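Local structure of amphoterin-induced protein 1 (Mus musculus, 2XOT) at residues H213-Q218 / D224-L229. The protein promotes growth and fasciculation of neurites from hippocampal neurons, may mediate homophilic and heterophilic cell-cell adhesion, and forms homodimers through its leucine-rich repeats. Sequence-based numbering, arbitrary orientation.
Sequences HWQYRQ and DFQEDL
The side-chain amides of Gln215 and Gln226 lie close together near the protein surface, their planes 84° apart. The two side chains cross at about a right angle. Both are extended, which lets them span backbones that lie 8.6 Å apart, measured from Gln215 CA to Gln226 CA. With CG anti to the backbone N (chi1 -171°), the extended Gln215 chain carries its amide to the loop, although its CB does not point there. Gln226 already points toward the helix from its CB. The modelled separation of 2.4 Å between Gln215 NE2 and Gln226 NE2 is too short to trust. The amide of Gln226 is probably turned over, so the nature of this polar contact stays open. The contact is small, burying 75 Å² in all.

Phe225 stacks with His197 and also meets Tyr40 of the second subunit, and Asp228 OD1 accepts a hydrogen bond from Val10 N of that subunit.

Both segments belong to the LRRCT region, the C-terminal cap of the repeats. Helix 205-216 closes in a Schellman motif at Gln218. Helix 220-223 then bridges to the loop of Gln226, and Gln215 also packs on its Val222 and Met223. That loop leads into strand 230-231, with Leu229 joined by backbone hydrogen bonding to Ile240, just past strand 238-239.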
loop_
_atom_site.group_PDB
_atom_site.type_symbol
_atom_site.label_atom_id
_atom_site.label_comp_id
_atom_site.label_asym_id
_atom_site.label_seq_id
_atom_site.Cartn_x
_atom_site.Cartn_y
_atom_site.Cartn_z
ATOM N N HIS B 213 -8.030 3.115 30.968
ATOM C CA HIS B 213 -8.308 1.859 30.322
ATOM C C HIS B 213 -7.464 1.669 29.054
ATOM O O HIS B 213 -6.796 0.647 28.899
ATOM C CB HIS B 213 -9.803 1.736 30.003
ATOM C CG HIS B 213 -10.145 0.492 29.249
ATOM N ND1 HIS B 213 -9.851 -0.760 29.736
ATOM C CD2 HIS B 213 -10.704 0.305 28.031
ATOM C CE1 HIS B 213 -10.224 -1.668 28.855
ATOM N NE2 HIS B 213 -10.751 -1.049 27.813
ATOM N N TRP B 214 -7.463 2.669 28.168
ATOM C CA TRP B 214 -6.721 2.585 26.914
ATOM C C TRP B 214 -5.237 2.354 27.150
ATOM O O TRP B 214 -4.574 1.624 26.392
ATOM C CB TRP B 214 -6.915 3.862 26.087
ATOM C CG TRP B 214 -8.316 4.090 25.585
ATOM C CD1 TRP B 214 -9.475 3.560 26.064
ATOM C CD2 TRP B 214 -8.692 4.966 24.527
ATOM N NE1 TRP B 214 -10.549 4.039 25.348
ATOM C CE2 TRP B 214 -10.088 4.904 24.400
ATOM C CE3 TRP B 214 -7.976 5.791 23.664
ATOM C CZ2 TRP B 214 -10.784 5.632 23.444
ATOM C CZ3 TRP B 214 -8.669 6.520 22.724
ATOM C CH2 TRP B 214 -10.055 6.435 22.624
ATOM N N GLN B 215 -4.713 2.967 28.207
ATOM C CA GLN B 215 -3.321 2.767 28.603
ATOM C C GLN B 215 -3.030 1.331 29.095
ATOM O O GLN B 215 -2.035 0.714 28.709
ATOM C CB GLN B 215 -2.952 3.764 29.698
ATOM C CG GLN B 215 -1.476 3.783 30.007
ATOM C CD GLN B 215 -1.144 4.633 31.200
ATOM O OE1 GLN B 215 -1.759 4.511 32.251
ATOM N NE2 GLN B 215 -0.169 5.518 31.036
ATOM N N TYR B 216 -3.900 0.814 29.955
ATOM C CA TYR B 216 -3.792 -0.567 30.418
ATOM C C TYR B 216 -3.816 -1.543 29.218
ATOM O O TYR B 216 -3.089 -2.523 29.191
ATOM C CB TYR B 216 -4.926 -0.877 31.411
ATOM C CG TYR B 216 -5.142 -2.360 31.673
ATOM C CD1 TYR B 216 -4.345 -3.057 32.569
ATOM C CD2 TYR B 216 -6.152 -3.055 31.022
ATOM C CE1 TYR B 216 -4.546 -4.421 32.812
ATOM C CE2 TYR B 216 -6.368 -4.423 31.257
ATOM C CZ TYR B 216 -5.557 -5.096 32.147
ATOM O OH TYR B 216 -5.775 -6.442 32.374
ATOM N N ARG B 217 -4.631 -1.232 28.215
ATOM C CA ARG B 217 -4.729 -2.038 26.999
ATOM C C ARG B 217 -3.564 -1.837 26.032
ATOM O O ARG B 217 -3.480 -2.523 25.004
ATOM C CB ARG B 217 -6.049 -1.743 26.290
ATOM C CG ARG B 217 -7.299 -2.260 27.036
ATOM C CD ARG B 217 -7.429 -3.779 26.949
ATOM N NE ARG B 217 -7.051 -4.240 25.612
ATOM C CZ ARG B 217 -7.886 -4.474 24.595
ATOM N NH1 ARG B 217 -9.194 -4.364 24.745
ATOM N NH2 ARG B 217 -7.386 -4.875 23.433
ATOM N N GLN B 218 -2.668 -0.903 26.356
ATOM C CA GLN B 218 -1.524 -0.584 25.524
ATOM C C GLN B 218 -1.899 -0.211 24.100
ATOM O O GLN B 218 -1.208 -0.570 23.153
ATOM C CB GLN B 218 -0.492 -1.720 25.568
ATOM C CG GLN B 218 0.237 -1.763 26.897
ATOM C CD GLN B 218 1.324 -2.820 26.916
ATOM O OE1 GLN B 218 1.042 -4.011 26.946
ATOM N NE2 GLN B 218 2.573 -2.381 26.873
ATOM N N ASP B 224 1.876 5.828 22.212
ATOM C CA ASP B 224 2.770 6.653 21.391
ATOM C C ASP B 224 2.811 8.144 21.810
ATOM O O ASP B 224 3.742 8.849 21.457
ATOM C CB ASP B 224 2.386 6.542 19.913
ATOM C CG ASP B 224 2.549 5.157 19.363
ATOM O OD1 ASP B 224 3.268 4.357 19.952
ATOM O OD2 ASP B 224 1.968 4.857 18.315
ATOM N N PHE B 225 1.830 8.597 22.579
ATOM C CA PHE B 225 1.589 10.025 22.821
ATOM C C PHE B 225 1.201 10.385 24.239
ATOM O O PHE B 225 0.580 11.433 24.469
ATOM C CB PHE B 225 0.495 10.509 21.865
ATOM C CG PHE B 225 0.895 10.410 20.433
ATOM C CD1 PHE B 225 1.795 11.315 19.898
ATOM C CD2 PHE B 225 0.398 9.408 19.617
ATOM C CE1 PHE B 225 2.198 11.220 18.575
ATOM C CE2 PHE B 225 0.812 9.317 18.303
ATOM C CZ PHE B 225 1.697 10.229 17.788
ATOM N N GLN B 226 1.593 9.551 25.203
ATOM C CA GLN B 226 1.208 9.770 26.601
ATOM C C GLN B 226 1.523 11.201 27.095
ATOM O O GLN B 226 0.724 11.808 27.805
ATOM C CB GLN B 226 1.910 8.757 27.503
ATOM C CG GLN B 226 1.384 7.371 27.369
ATOM C CD GLN B 226 2.101 6.400 28.294
ATOM O OE1 GLN B 226 3.226 5.969 28.005
ATOM N NE2 GLN B 226 1.464 6.063 29.409
ATOM N N GLU B 227 2.681 11.711 26.702
ATOM C CA GLU B 227 3.156 13.026 27.111
ATOM C C GLU B 227 2.355 14.178 26.459
ATOM O O GLU B 227 2.451 15.318 26.905
ATOM C CB GLU B 227 4.654 13.177 26.762
ATOM N N ASP B 228 1.584 13.906 25.407
ATOM C CA ASP B 228 0.777 14.978 24.768
ATOM C C ASP B 228 -0.731 14.897 25.050
ATOM O O ASP B 228 -1.525 15.712 24.529
ATOM C CB ASP B 228 1.045 15.021 23.264
ATOM C CG ASP B 228 2.473 15.390 22.947
ATOM O OD1 ASP B 228 2.920 16.489 23.362
ATOM O OD2 ASP B 228 3.150 14.572 22.287
ATOM N N LEU B 229 -1.118 13.922 25.872
ATOM C CA LEU B 229 -2.499 13.744 26.293
ATOM C C LEU B 229 -2.744 14.582 27.517
ATOM O O LEU B 229 -2.504 14.160 28.635
ATOM C CB LEU B 229 -2.843 12.278 26.556
ATOM C CG LEU B 229 -3.072 11.495 25.267
ATOM C CD1 LEU B 229 -3.044 9.990 25.486
ATOM C CD2 LEU B 229 -4.360 11.906 24.630
#